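Local coordinates for antifreeze protein (Marinomonas primoryensis, PDB 3P4G) that binds ice as a hyperactive, calcium-dependent antifreeze protein from an Antarctic bacterium, folded as a long right-handed beta-helix, at residues 185-190 and 202-207; 225-230 and 240-245; 262-267 and 281-286; 41-46 and 60-65. All blocks are in the same frame, centred on the assembly; numbering follows the deposited sequence. Where two conformers were deposited one is given.

Interaction 1: 185-190 and 202-207; sequences RTINAS and LLVSGD
Val204, the last residue of strand 201-204, meets the loop 185-190 with both of its methyl groups. Val204 CG2 lies 3.5 Å from Ile187 CD1, tight for two methyl carbons, and the side chains cross at about a right angle. CG1 of Ile187 stands beside its own backbone N (chi1 -61°) and the chain runs on extended, which carries CD1 to the valine. The other methyl, Val204 CG1, rests on the carbonyl oxygen of Arg185. Both aliphatic residues are buried inside the beta-helix, where Val212 and Ile223 add to the packing.

After Ser205 comes Gly206. Gly206 N makes a weak, bent bond to Arg185 O (2.8 Å, 128° at the hydrogen). Gly206 CA lies 3.8 Å from Thr186 OG1.

Asp207 is gripped through its backbone at both ends. Asp207 N donates to Thr186 OG1 over 3.0 Å, close to straight at 168°. Asp207 O accepts from Ile187 N, also at 3.0 Å, while Thr186 CG2 packs against the same oxygen. A water bonds both Asp207 OD2 and Thr186 OG1. Asp207 OD1 takes the backbone N of Lys226 in the next coil. Thr186 N is received in the same way by Asp167. Polar side chains at the turn thus accept backbone N-H groups of the following coil, and here a threonine hydroxyl does what a carboxylate does in the coils on either side.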
loop_
_atom_site.group_PDB
_atom_site.type_symbol
_atom_site.label_atom_id
_atom_site.label_comp_id
_atom_site.label_asym_id
_atom_site.label_seq_id
_atom_site.Cartn_x
_atom_site.Cartn_y
_atom_site.Cartn_z
ATOM N N ARG A 185 -4.562 -8.199 5.280
ATOM C CA ARG A 185 -5.305 -9.278 4.695
ATOM C C ARG A 185 -5.005 -9.451 3.211
ATOM O O ARG A 185 -3.842 -9.651 2.876
ATOM C CB ARG A 185 -6.801 -9.206 5.065
ATOM C CG ARG A 185 -6.967 -9.309 6.574
ATOM C CD ARG A 185 -8.421 -9.243 7.056
ATOM N NE ARG A 185 -8.379 -9.215 8.523
ATOM C CZ ARG A 185 -9.431 -9.046 9.320
ATOM N NH1 ARG A 185 -10.646 -8.909 8.809
ATOM N NH2 ARG A 185 -9.252 -9.015 10.643
ATOM N N THR A 186 -5.996 -9.306 2.325
ATOM C CA THR A 186 -5.871 -9.809 0.965
ATOM C C THR A 186 -5.923 -8.705 -0.061
ATOM O O THR A 186 -6.647 -7.710 0.120
ATOM C CB THR A 186 -7.010 -10.862 0.732
ATOM O OG1 THR A 186 -6.699 -12.043 1.513
ATOM C CG2 THR A 186 -7.226 -11.234 -0.752
ATOM N N ILE A 187 -5.104 -8.853 -1.100
ATOM C CA ILE A 187 -5.217 -7.991 -2.263
ATOM C C ILE A 187 -6.232 -8.707 -3.136
ATOM O O ILE A 187 -5.934 -9.747 -3.735
ATOM C CB ILE A 187 -3.908 -7.758 -2.990
ATOM C CG1 ILE A 187 -2.920 -7.075 -2.052
ATOM C CG2 ILE A 187 -4.148 -6.814 -4.208
ATOM C CD1 ILE A 187 -1.508 -6.823 -2.640
ATOM N N ASN A 188 -7.433 -8.151 -3.163
ATOM C CA ASN A 188 -8.563 -8.720 -3.904
ATOM C C ASN A 188 -8.362 -8.711 -5.421
ATOM O O ASN A 188 -7.459 -8.084 -5.924
ATOM C CB ASN A 188 -9.860 -8.019 -3.495
ATOM C CG ASN A 188 -10.387 -8.497 -2.143
ATOM O OD1 ASN A 188 -10.410 -9.706 -1.849
ATOM N ND2 ASN A 188 -10.885 -7.549 -1.342
ATOM N N ALA A 189 -9.209 -9.421 -6.147
ATOM C CA ALA A 189 -9.036 -9.530 -7.583
ATOM C C ALA A 189 -8.975 -8.163 -8.244
ATOM O O ALA A 189 -8.248 -8.005 -9.232
ATOM C CB ALA A 189 -10.147 -10.410 -8.231
ATOM N N SER A 190 -9.730 -7.182 -7.716
ATOM C CA SER A 190 -9.796 -5.851 -8.334
ATOM C C SER A 190 -8.632 -4.954 -7.862
ATOM O O SER A 190 -8.404 -3.857 -8.433
ATOM C CB SER A 190 -11.131 -5.180 -7.983
ATOM O OG SER A 190 -11.213 -4.981 -6.552
ATOM N N LEU A 202 7.097 -4.790 0.089
ATOM C CA LEU A 202 5.693 -5.168 0.297
ATOM C C LEU A 202 5.574 -6.479 1.101
ATOM O O LEU A 202 6.231 -7.486 0.800
ATOM C CB LEU A 202 4.998 -5.310 -1.072
ATOM C CG LEU A 202 3.597 -5.939 -1.000
ATOM C CD1 LEU A 202 2.587 -5.117 -0.138
ATOM C CD2 LEU A 202 3.027 -6.163 -2.395
ATOM N N LEU A 203 4.660 -6.481 2.063
ATOM C CA LEU A 203 4.261 -7.699 2.734
ATOM C C LEU A 203 2.755 -7.796 2.648
ATOM O O LEU A 203 2.051 -6.861 3.043
ATOM C CB LEU A 203 4.648 -7.633 4.219
ATOM C CG LEU A 203 4.045 -8.751 5.099
ATOM C CD1 LEU A 203 4.472 -10.153 4.612
ATOM C CD2 LEU A 203 4.421 -8.589 6.592
ATOM N N VAL A 204 2.265 -8.902 2.089
ATOM C CA VAL A 204 0.806 -9.211 2.070
ATOM C C VAL A 204 0.614 -10.373 3.020
ATOM O O VAL A 204 1.124 -11.491 2.765
ATOM C CB VAL A 204 0.345 -9.571 0.671
ATOM C CG1 VAL A 204 -1.147 -9.967 0.680
ATOM C CG2 VAL A 204 0.520 -8.366 -0.241
ATOM N N SER A 205 -0.119 -10.151 4.119
ATOM C CA SER A 205 -0.314 -11.219 5.086
ATOM C C SER A 205 -1.430 -12.225 4.704
ATOM O O SER A 205 -1.440 -13.358 5.201
ATOM C CB SER A 205 -0.489 -10.662 6.510
ATOM O OG SER A 205 0.754 -10.096 6.948
ATOM N N GLY A 206 -2.343 -11.809 3.820
ATOM C CA GLY A 206 -3.398 -12.666 3.297
ATOM C C GLY A 206 -2.994 -13.117 1.892
ATOM O O GLY A 206 -1.795 -13.316 1.609
ATOM N N ASP A 207 -3.991 -13.267 1.018
ATOM C CA ASP A 207 -3.783 -13.863 -0.289
ATOM C C ASP A 207 -3.597 -12.754 -1.321
ATOM O O ASP A 207 -3.919 -11.599 -1.029
ATOM C CB ASP A 207 -5.038 -14.638 -0.669
ATOM C CG ASP A 207 -5.361 -15.730 0.338
ATOM O OD1 ASP A 207 -4.422 -16.355 0.854
ATOM O OD2 ASP A 207 -6.549 -15.921 0.635
HETATM O O HOH W 1 -8.331 -14.041 1.334
#

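Interaction 2: 225-230 and 240-245; sequences GKVSGN and VRVQSQ
Lys226 and Ser244 bring the two backbones nearest, with 4.8 Å between their CA atoms. They lie in successive turns of the right-handed beta-helix. The firm backbone tie is Val227 N to Gln245 O, 3.0 Å long. Lys226 CA touches Gln245 O at 3.1 Å. At the other end Ser244 N makes only a weak, long bond to Gly225 O (3.5 Å).

Ser244 points its CB toward the glycine, and Ser244 CB lies 3.3 Å from Gly225 O. Its place between the coils is consistent with the long bond beside it. With chi1 at -50°, OG stays beside its own backbone N and bonds Ala224 O. Lys226 and Gln245 run side by side in the same direction. The methylene CE of Lys226 lies 3.4 Å from Gln245 OE1. On the buried side Val227 CG2 packs against the methyls of Val242; since Val242 was deposited in two conformers, the exact fit is doubtful. Ile231 and Ile252 also pack on Val242.

Lys226 occupies the place that Thr186 holds one pair of coils earlier, but its side chain has no acceptor to offer. Its methylenes lie along the Gln245 amide oxygen instead. Asp207 OD1 holds Lys226 N, but no side-chain acceptor adds to the backbone bond between these segments.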
loop_
_atom_site.group_PDB
_atom_site.type_symbol
_atom_site.label_atom_id
_atom_site.label_comp_id
_atom_site.label_asym_id
_atom_site.label_seq_id
_atom_site.Cartn_x
_atom_site.Cartn_y
_atom_site.Cartn_z
ATOM N N GLY A 225 0.027 -15.630 2.065
ATOM C CA GLY A 225 -1.104 -16.466 1.680
ATOM C C GLY A 225 -0.905 -16.992 0.274
ATOM O O GLY A 225 0.227 -17.088 -0.178
ATOM N N LYS A 226 -2.011 -17.374 -0.370
ATOM C CA LYS A 226 -1.977 -18.026 -1.672
ATOM C C LYS A 226 -1.886 -16.951 -2.711
ATOM O O LYS A 226 -2.249 -15.806 -2.423
ATOM C CB LYS A 226 -3.267 -18.815 -1.911
ATOM C CG LYS A 226 -3.501 -19.875 -0.831
ATOM C CD LYS A 226 -4.819 -20.619 -1.046
ATOM C CE LYS A 226 -5.010 -21.683 0.047
ATOM N NZ LYS A 226 -5.789 -21.055 1.182
ATOM N N VAL A 227 -1.432 -17.322 -3.913
ATOM C CA VAL A 227 -1.373 -16.375 -5.029
ATOM C C VAL A 227 -2.164 -17.014 -6.160
ATOM O O VAL A 227 -1.835 -18.131 -6.605
ATOM C CB VAL A 227 0.076 -16.158 -5.532
ATOM C CG1 VAL A 227 0.127 -15.235 -6.795
ATOM C CG2 VAL A 227 0.947 -15.549 -4.372
ATOM N N SER A 228 -3.187 -16.307 -6.627
ATOM C CA SER A 228 -3.782 -16.647 -7.907
ATOM C C SER A 228 -3.581 -15.516 -8.925
ATOM O O SER A 228 -3.866 -15.743 -10.085
ATOM C CB SER A 228 -5.289 -16.943 -7.783
ATOM O OG SER A 228 -5.998 -15.761 -7.391
ATOM N N GLY A 229 -3.164 -14.315 -8.489
ATOM C CA GLY A 229 -3.101 -13.146 -9.385
ATOM C C GLY A 229 -1.682 -12.982 -9.958
ATOM O O GLY A 229 -0.992 -13.976 -10.226
ATOM N N ASN A 230 -1.224 -11.755 -10.118
ATOM C CA ASN A 230 0.029 -11.531 -10.835
ATOM C C ASN A 230 1.015 -10.821 -9.958
ATOM O O ASN A 230 0.651 -9.906 -9.240
ATOM C CB ASN A 230 -0.216 -10.694 -12.081
ATOM C CG ASN A 230 -1.142 -11.375 -13.057
ATOM O OD1 ASN A 230 -2.013 -10.732 -13.660
ATOM N ND2 ASN A 230 -0.978 -12.667 -13.219
ATOM N N VAL A 240 11.254 -12.193 -4.411
ATOM C CA VAL A 240 9.830 -12.467 -4.204
ATOM C C VAL A 240 9.739 -13.738 -3.399
ATOM O O VAL A 240 10.394 -14.747 -3.736
ATOM C CB VAL A 240 9.088 -12.620 -5.554
ATOM C CG1 VAL A 240 7.609 -13.011 -5.347
ATOM C CG2 VAL A 240 9.154 -11.283 -6.382
ATOM N N ARG A 241 8.928 -13.715 -2.347
ATOM C CA ARG A 241 8.725 -14.927 -1.576
ATOM C C ARG A 241 7.210 -15.162 -1.455
ATOM O O ARG A 241 6.474 -14.229 -1.109
ATOM C CB ARG A 241 9.334 -14.797 -0.200
ATOM C CG ARG A 241 9.059 -16.000 0.746
ATOM C CD ARG A 241 10.236 -16.225 1.645
ATOM N NE ARG A 241 10.407 -15.096 2.540
ATOM C CZ ARG A 241 9.718 -14.948 3.680
ATOM N NH1 ARG A 241 8.828 -15.876 4.017
ATOM N NH2 ARG A 241 9.893 -13.865 4.475
ATOM N N VAL A 242 6.786 -16.379 -1.758
ATOM C CA VAL A 242 5.360 -16.777 -1.612
ATOM C C VAL A 242 5.321 -17.941 -0.638
ATOM O O VAL A 242 5.982 -18.987 -0.830
ATOM C CB VAL A 242 4.680 -17.195 -2.944
ATOM C CG1 VAL A 242 3.179 -17.628 -2.712
ATOM C CG2 VAL A 242 4.808 -16.094 -3.997
ATOM N N GLN A 243 4.524 -17.791 0.417
ATOM C CA GLN A 243 4.539 -18.817 1.473
ATOM C C GLN A 243 3.461 -19.889 1.419
ATOM O O GLN A 243 3.562 -20.885 2.144
ATOM C CB GLN A 243 4.498 -18.109 2.841
ATOM C CG GLN A 243 5.640 -17.150 3.039
ATOM C CD GLN A 243 5.727 -16.684 4.463
ATOM O OE1 GLN A 243 5.105 -15.706 4.830
ATOM N NE2 GLN A 243 6.530 -17.377 5.281
ATOM N N SER A 244 2.434 -19.687 0.594
ATOM C CA SER A 244 1.366 -20.673 0.421
ATOM C C SER A 244 1.201 -21.027 -1.057
ATOM O O SER A 244 2.041 -20.656 -1.870
ATOM C CB SER A 244 0.040 -20.178 1.039
ATOM O OG SER A 244 0.216 -19.720 2.389
ATOM N N GLN A 245 0.123 -21.746 -1.397
ATOM C CA GLN A 245 -0.079 -22.310 -2.742
ATOM C C GLN A 245 -0.106 -21.232 -3.783
ATOM O O GLN A 245 -0.731 -20.182 -3.581
ATOM C CB GLN A 245 -1.403 -23.068 -2.813
ATOM C CG GLN A 245 -1.462 -24.321 -1.950
ATOM C CD GLN A 245 -2.042 -24.087 -0.559
ATOM O OE1 GLN A 245 -1.850 -23.015 0.060
ATOM N NE2 GLN A 245 -2.732 -25.111 -0.040
#

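Interaction 3: 262-267 and 281-286; sequences IVEHEL and YLKFYT
Tyr285 and Phe284 reach across to the turn at 265-267 with their rings. The hydroxyl of Tyr285 accepts the backbone N of Leu267 (OH to N 2.9 Å, 166° at the hydrogen), which lies in the ring plane at the edge. Phe284, its CG anti to the backbone N (chi1 -169°), stacks face to face on His265, with ring centres 4.4 Å apart and planes at 28°. Phe284 CE1 sits over the centre of the imidazole. The far rim of the phenyl ring meets Glu266, whose CG lies 3.7 Å from Phe284 CE2. A phenylalanine in place of Tyr285 would probably leave Leu267 N without its acceptor.

These turns follow strands 260-263 and 279-282, parallel neighbours in successive coils of the beta-helix, near its C-terminal end. Val263 N bonds Tyr281 O, and Lys283 N bonds Val263 O, each at 3.0 Å. Inside, Leu282 CD2 fills the corner between Val263 CG1 and Leu267 CD2.

Several groups set the rings in place. A type I turn from Leu282 to Tyr285 presents both aromatics, and CD2 of Phe284 lies over the tyrosine ring. A water donates to Val263 O and His265 O and accepts from Phe284 N. Gln245 packs against His265, and Leu296 of helix 294-300 against Tyr285. Separately, Glu264 ties to the preceding coil by a salt bridge to Arg241 and a bond to Gln243.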
loop_
_atom_site.group_PDB
_atom_site.type_symbol
_atom_site.label_atom_id
_atom_site.label_comp_id
_atom_site.label_asym_id
_atom_site.label_seq_id
_atom_site.Cartn_x
_atom_site.Cartn_y
_atom_site.Cartn_z
ATOM N N ILE A 262 11.382 -17.348 -4.064
ATOM C CA ILE A 262 11.228 -18.401 -3.064
ATOM C C ILE A 262 9.791 -18.811 -2.952
ATOM O O ILE A 262 8.924 -18.002 -2.638
ATOM C CB ILE A 262 11.765 -17.952 -1.698
ATOM C CG1 ILE A 262 13.267 -17.663 -1.837
ATOM C CG2 ILE A 262 11.637 -19.093 -0.607
ATOM C CD1 ILE A 262 13.734 -16.828 -0.784
ATOM N N VAL A 263 9.553 -20.101 -3.185
ATOM C CA VAL A 263 8.183 -20.626 -3.149
ATOM C C VAL A 263 8.160 -21.687 -2.089
ATOM O O VAL A 263 8.808 -22.743 -2.217
ATOM C CB VAL A 263 7.688 -21.070 -4.571
ATOM C CG1 VAL A 263 8.793 -21.490 -5.410
ATOM C CG2 VAL A 263 6.630 -22.111 -4.564
ATOM N N GLU A 264 7.371 -21.440 -1.039
ATOM C CA GLU A 264 7.426 -22.339 0.108
ATOM C C GLU A 264 6.410 -23.507 0.056
ATOM O O GLU A 264 6.458 -24.399 0.903
ATOM C CB GLU A 264 7.249 -21.543 1.400
ATOM C CG GLU A 264 8.306 -20.467 1.606
ATOM C CD GLU A 264 8.191 -19.763 2.968
ATOM O OE1 GLU A 264 7.364 -20.161 3.801
ATOM O OE2 GLU A 264 8.947 -18.795 3.219
ATOM N N HIS A 265 5.477 -23.474 -0.903
ATOM C CA HIS A 265 4.384 -24.453 -0.954
ATOM C C HIS A 265 4.190 -24.940 -2.420
ATOM O O HIS A 265 5.152 -24.909 -3.216
ATOM C CB HIS A 265 3.131 -23.812 -0.280
ATOM C CG HIS A 265 2.221 -24.821 0.341
ATOM N ND1 HIS A 265 1.354 -25.603 -0.404
ATOM C CD2 HIS A 265 2.106 -25.250 1.622
ATOM C CE1 HIS A 265 0.723 -26.449 0.403
ATOM N NE2 HIS A 265 1.127 -26.222 1.640
ATOM N N GLU A 266 3.005 -25.414 -2.774
ATOM C CA GLU A 266 2.718 -25.900 -4.121
ATOM C C GLU A 266 2.929 -24.811 -5.150
ATOM O O GLU A 266 2.632 -23.640 -4.907
ATOM C CB GLU A 266 1.257 -26.389 -4.216
ATOM C CG GLU A 266 1.010 -27.660 -3.444
ATOM C CD GLU A 266 -0.456 -27.996 -3.296
ATOM O OE1 GLU A 266 -1.255 -27.684 -4.191
ATOM O OE2 GLU A 266 -0.783 -28.596 -2.265
ATOM N N LEU A 267 3.422 -25.211 -6.322
ATOM C CA LEU A 267 3.637 -24.274 -7.411
ATOM C C LEU A 267 2.949 -24.780 -8.681
ATOM O O LEU A 267 3.474 -25.677 -9.378
ATOM C CB LEU A 267 5.160 -24.046 -7.672
ATOM C CG LEU A 267 5.431 -23.066 -8.804
ATOM C CD1 LEU A 267 4.919 -21.632 -8.393
ATOM C CD2 LEU A 267 6.944 -23.024 -9.123
ATOM N N TYR A 281 13.792 -21.197 -5.444
ATOM C CA TYR A 281 13.918 -22.182 -4.400
ATOM C C TYR A 281 12.539 -22.809 -4.229
ATOM O O TYR A 281 11.597 -22.132 -3.848
ATOM C CB TYR A 281 14.316 -21.480 -3.095
ATOM C CG TYR A 281 14.496 -22.376 -1.888
ATOM C CD1 TYR A 281 14.790 -23.750 -2.025
ATOM C CD2 TYR A 281 14.452 -21.831 -0.592
ATOM C CE1 TYR A 281 14.972 -24.559 -0.929
ATOM C CE2 TYR A 281 14.627 -22.668 0.546
ATOM C CZ TYR A 281 14.898 -24.015 0.355
ATOM O OH TYR A 281 15.070 -24.862 1.456
ATOM N N LEU A 282 12.453 -24.091 -4.530
ATOM C CA LEU A 282 11.203 -24.863 -4.422
ATOM C C LEU A 282 11.257 -25.616 -3.108
ATOM O O LEU A 282 11.611 -26.803 -3.075
ATOM C CB LEU A 282 11.108 -25.860 -5.579
ATOM C CG LEU A 282 11.109 -25.249 -7.001
ATOM C CD1 LEU A 282 11.226 -26.316 -8.102
ATOM C CD2 LEU A 282 9.823 -24.423 -7.222
ATOM N N LYS A 283 10.905 -24.937 -2.023
ATOM C CA LYS A 283 11.112 -25.519 -0.684
ATOM C C LYS A 283 10.169 -26.710 -0.443
ATOM O O LYS A 283 10.461 -27.599 0.373
ATOM C CB LYS A 283 10.858 -24.437 0.351
ATOM C CG LYS A 283 11.095 -24.811 1.819
ATOM C CD LYS A 283 11.246 -23.501 2.633
ATOM C CE LYS A 283 12.112 -23.742 3.861
ATOM N NZ LYS A 283 11.375 -24.500 4.941
ATOM N N PHE A 284 9.053 -26.760 -1.172
ATOM C CA PHE A 284 8.001 -27.772 -0.955
ATOM C C PHE A 284 8.274 -29.126 -1.638
ATOM O O PHE A 284 7.644 -30.136 -1.292
ATOM C CB PHE A 284 6.653 -27.198 -1.420
ATOM C CG PHE A 284 5.423 -28.019 -1.030
ATOM C CD1 PHE A 284 4.867 -27.914 0.233
ATOM C CD2 PHE A 284 4.800 -28.860 -1.975
ATOM C CE1 PHE A 284 3.702 -28.640 0.574
ATOM C CE2 PHE A 284 3.650 -29.597 -1.650
ATOM C CZ PHE A 284 3.098 -29.454 -0.364
ATOM N N TYR A 285 9.217 -29.150 -2.572
ATOM C CA TYR A 285 9.461 -30.331 -3.406
ATOM C C TYR A 285 10.859 -30.856 -3.196
ATOM O O TYR A 285 11.824 -30.090 -3.230
ATOM C CB TYR A 285 9.305 -29.954 -4.882
ATOM C CG TYR A 285 7.933 -29.438 -5.232
ATOM C CD1 TYR A 285 7.644 -28.039 -5.197
ATOM C CD2 TYR A 285 6.919 -30.335 -5.608
ATOM C CE1 TYR A 285 6.393 -27.573 -5.547
ATOM C CE2 TYR A 285 5.662 -29.884 -5.941
ATOM C CZ TYR A 285 5.400 -28.501 -5.893
ATOM O OH TYR A 285 4.165 -28.060 -6.242
ATOM N N THR A 286 10.973 -32.160 -2.971
ATOM C CA THR A 286 12.293 -32.786 -2.893
ATOM C C THR A 286 12.759 -33.210 -4.288
ATOM O O THR A 286 11.946 -33.256 -5.210
ATOM C CB THR A 286 12.284 -34.020 -1.954
ATOM O OG1 THR A 286 11.303 -34.967 -2.395
ATOM C CG2 THR A 286 11.923 -33.626 -0.511
HETATM O O HOH W 2 7.995 -25.083 -3.452
#

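Interaction 4: 41-46 and 60-65; sequences AVTGNV and SIDGNV
Val42 and Ile61 pair in register on strands 39-42 and 58-61, parallel neighbours in the first coils of the right-handed beta-helix. Backbone bonds join the coils through the strands and on into the turn. Val42 N bonds Ser60 O, and Asp62 N bonds Val42 O, both at 2.8 Å. Beyond the strands, Gly63 N makes a weak bond to Gly44 O, and Val46 N a straight one to Asn64 O (2.9 Å, 170°).

One side chain joins this network. Asn45 OD1 takes Asn64 N on a lone pair, in the amide plane, at 2.8 Å. Its CG lies beside its own backbone N (chi1 -59°), which swings the amide toward the next coil. Asn64 OD1 repeats the bond to Asp91 N. With an alanine here instead of Asn45, Asn64 N would probably lose this acceptor. Gly63 CA lies 3.5 Å from Asn45 OD1.

Apolar contacts fill the interior. Val46 CG2 meets Ile61 CD1 at 3.7 Å, the side chains crossing at about a right angle, and Leu77 and Leu86 pack on Ile61.

On the outer side, a water donates to both Thr43 O and Asp62 OD2, 2.8 Å from the carboxylate oxygen.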
loop_
_atom_site.group_PDB
_atom_site.type_symbol
_atom_site.label_atom_id
_atom_site.label_comp_id
_atom_site.label_asym_id
_atom_site.label_seq_id
_atom_site.Cartn_x
_atom_site.Cartn_y
_atom_site.Cartn_z
ATOM N N ALA A 41 -12.633 23.333 18.466
ATOM C CA ALA A 41 -13.238 22.175 19.096
ATOM C C ALA A 41 -14.684 22.119 18.674
ATOM O O ALA A 41 -15.445 23.057 18.980
ATOM C CB ALA A 41 -13.159 22.312 20.660
ATOM N N VAL A 42 -15.064 21.059 17.978
ATOM C CA VAL A 42 -16.456 20.833 17.531
ATOM C C VAL A 42 -16.999 19.555 18.209
ATOM O O VAL A 42 -16.512 18.451 17.970
ATOM C CB VAL A 42 -16.538 20.707 15.965
ATOM C CG1 VAL A 42 -17.996 20.470 15.507
ATOM C CG2 VAL A 42 -15.909 21.948 15.287
ATOM N N THR A 43 -17.994 19.691 19.093
ATOM C CA THR A 43 -18.525 18.509 19.790
ATOM C C THR A 43 -19.535 17.755 18.911
ATOM O O THR A 43 -19.809 16.579 19.164
ATOM C CB THR A 43 -19.222 18.852 21.135
ATOM O OG1 THR A 43 -20.249 19.796 20.883
ATOM C CG2 THR A 43 -18.256 19.459 22.130
ATOM N N GLY A 44 -20.088 18.414 17.888
ATOM C CA GLY A 44 -21.029 17.770 16.967
ATOM C C GLY A 44 -20.499 17.618 15.548
ATOM O O GLY A 44 -19.312 17.357 15.346
ATOM N N ASN A 45 -21.358 17.822 14.560
ATOM C CA ASN A 45 -20.946 17.634 13.160
ATOM C C ASN A 45 -20.415 18.946 12.525
ATOM O O ASN A 45 -20.714 20.082 13.001
ATOM C CB ASN A 45 -22.097 17.028 12.358
ATOM C CG ASN A 45 -22.561 15.669 12.918
ATOM O OD1 ASN A 45 -21.752 14.777 13.140
ATOM N ND2 ASN A 45 -23.869 15.513 13.136
ATOM N N VAL A 46 -19.604 18.771 11.479
ATOM C CA VAL A 46 -19.207 19.854 10.599
ATOM C C VAL A 46 -20.126 19.892 9.366
ATOM O O VAL A 46 -20.081 19.004 8.524
ATOM C CB VAL A 46 -17.707 19.733 10.219
ATOM C CG1 VAL A 46 -17.308 20.685 9.066
ATOM C CG2 VAL A 46 -16.837 19.970 11.454
ATOM N N SER A 60 -10.468 19.564 16.204
ATOM C CA SER A 60 -10.941 18.328 16.818
ATOM C C SER A 60 -12.444 18.324 16.703
ATOM O O SER A 60 -13.115 19.262 17.133
ATOM C CB SER A 60 -10.527 18.243 18.288
ATOM O OG SER A 60 -9.132 18.416 18.436
ATOM N N ILE A 61 -12.956 17.271 16.102
ATOM C CA ILE A 61 -14.385 17.127 15.742
ATOM C C ILE A 61 -14.845 15.788 16.312
ATOM O O ILE A 61 -14.268 14.737 15.998
ATOM C CB ILE A 61 -14.545 17.152 14.148
ATOM C CG1 ILE A 61 -14.130 18.517 13.561
ATOM C CG2 ILE A 61 -15.970 16.770 13.664
ATOM C CD1 ILE A 61 -13.551 18.465 12.153
ATOM N N ASP A 62 -15.860 15.797 17.176
ATOM C CA ASP A 62 -16.319 14.543 17.763
ATOM C C ASP A 62 -17.329 13.846 16.843
ATOM O O ASP A 62 -17.583 12.643 16.985
ATOM C CB ASP A 62 -16.990 14.820 19.094
ATOM C CG ASP A 62 -16.034 15.349 20.119
ATOM O OD1 ASP A 62 -14.825 15.012 20.043
ATOM O OD2 ASP A 62 -16.519 16.049 21.018
ATOM N N GLY A 63 -17.943 14.619 15.952
ATOM C CA GLY A 63 -18.916 14.087 14.984
ATOM C C GLY A 63 -18.305 13.789 13.627
ATOM O O GLY A 63 -17.131 13.370 13.535
ATOM N N ASN A 64 -19.077 14.065 12.574
ATOM C CA ASN A 64 -18.681 13.751 11.193
ATOM C C ASN A 64 -18.292 15.011 10.443
ATOM O O ASN A 64 -18.830 16.093 10.720
ATOM C CB ASN A 64 -19.870 13.119 10.437
ATOM C CG ASN A 64 -20.379 11.883 11.112
ATOM O OD1 ASN A 64 -19.591 11.027 11.515
ATOM N ND2 ASN A 64 -21.722 11.755 11.213
ATOM N N VAL A 65 -17.377 14.879 9.493
ATOM C CA VAL A 65 -17.217 15.909 8.474
ATOM C C VAL A 65 -18.211 15.543 7.377
ATOM O O VAL A 65 -18.059 14.512 6.668
ATOM C CB VAL A 65 -15.772 15.957 7.917
ATOM C CG1 VAL A 65 -15.651 17.005 6.777
ATOM C CG2 VAL A 65 -14.811 16.197 9.066
HETATM O O HOH W 3 -18.978 15.156 21.956
#

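In the fold
All four contacts join coil to coil in the beta-helix. Interactions 3 and 4 pair strand with strand; in 1 and 2 the first segment is loop. All are partly buried, interaction 3 with the largest share, six of eleven touching residues. Ile187/Val204, Val227/Val242, Val263/Leu282/Leu267 and Val46/Ile61 point inward; Ile262 and Tyr281 lie on the other face. Interactions 1 and 2 touch. So do 2 and 3, because strands 239-242 and 260-263 are neighbours. Side-chain oxygens of Thr186, Tyr285 and Asn45 receive backbone N-H groups in 1, 3 and 4; none does so between the segments of 2. There Ser244 replaces Gly206 and Gly63, and Lys226 stands where Thr186 and Asn45 do.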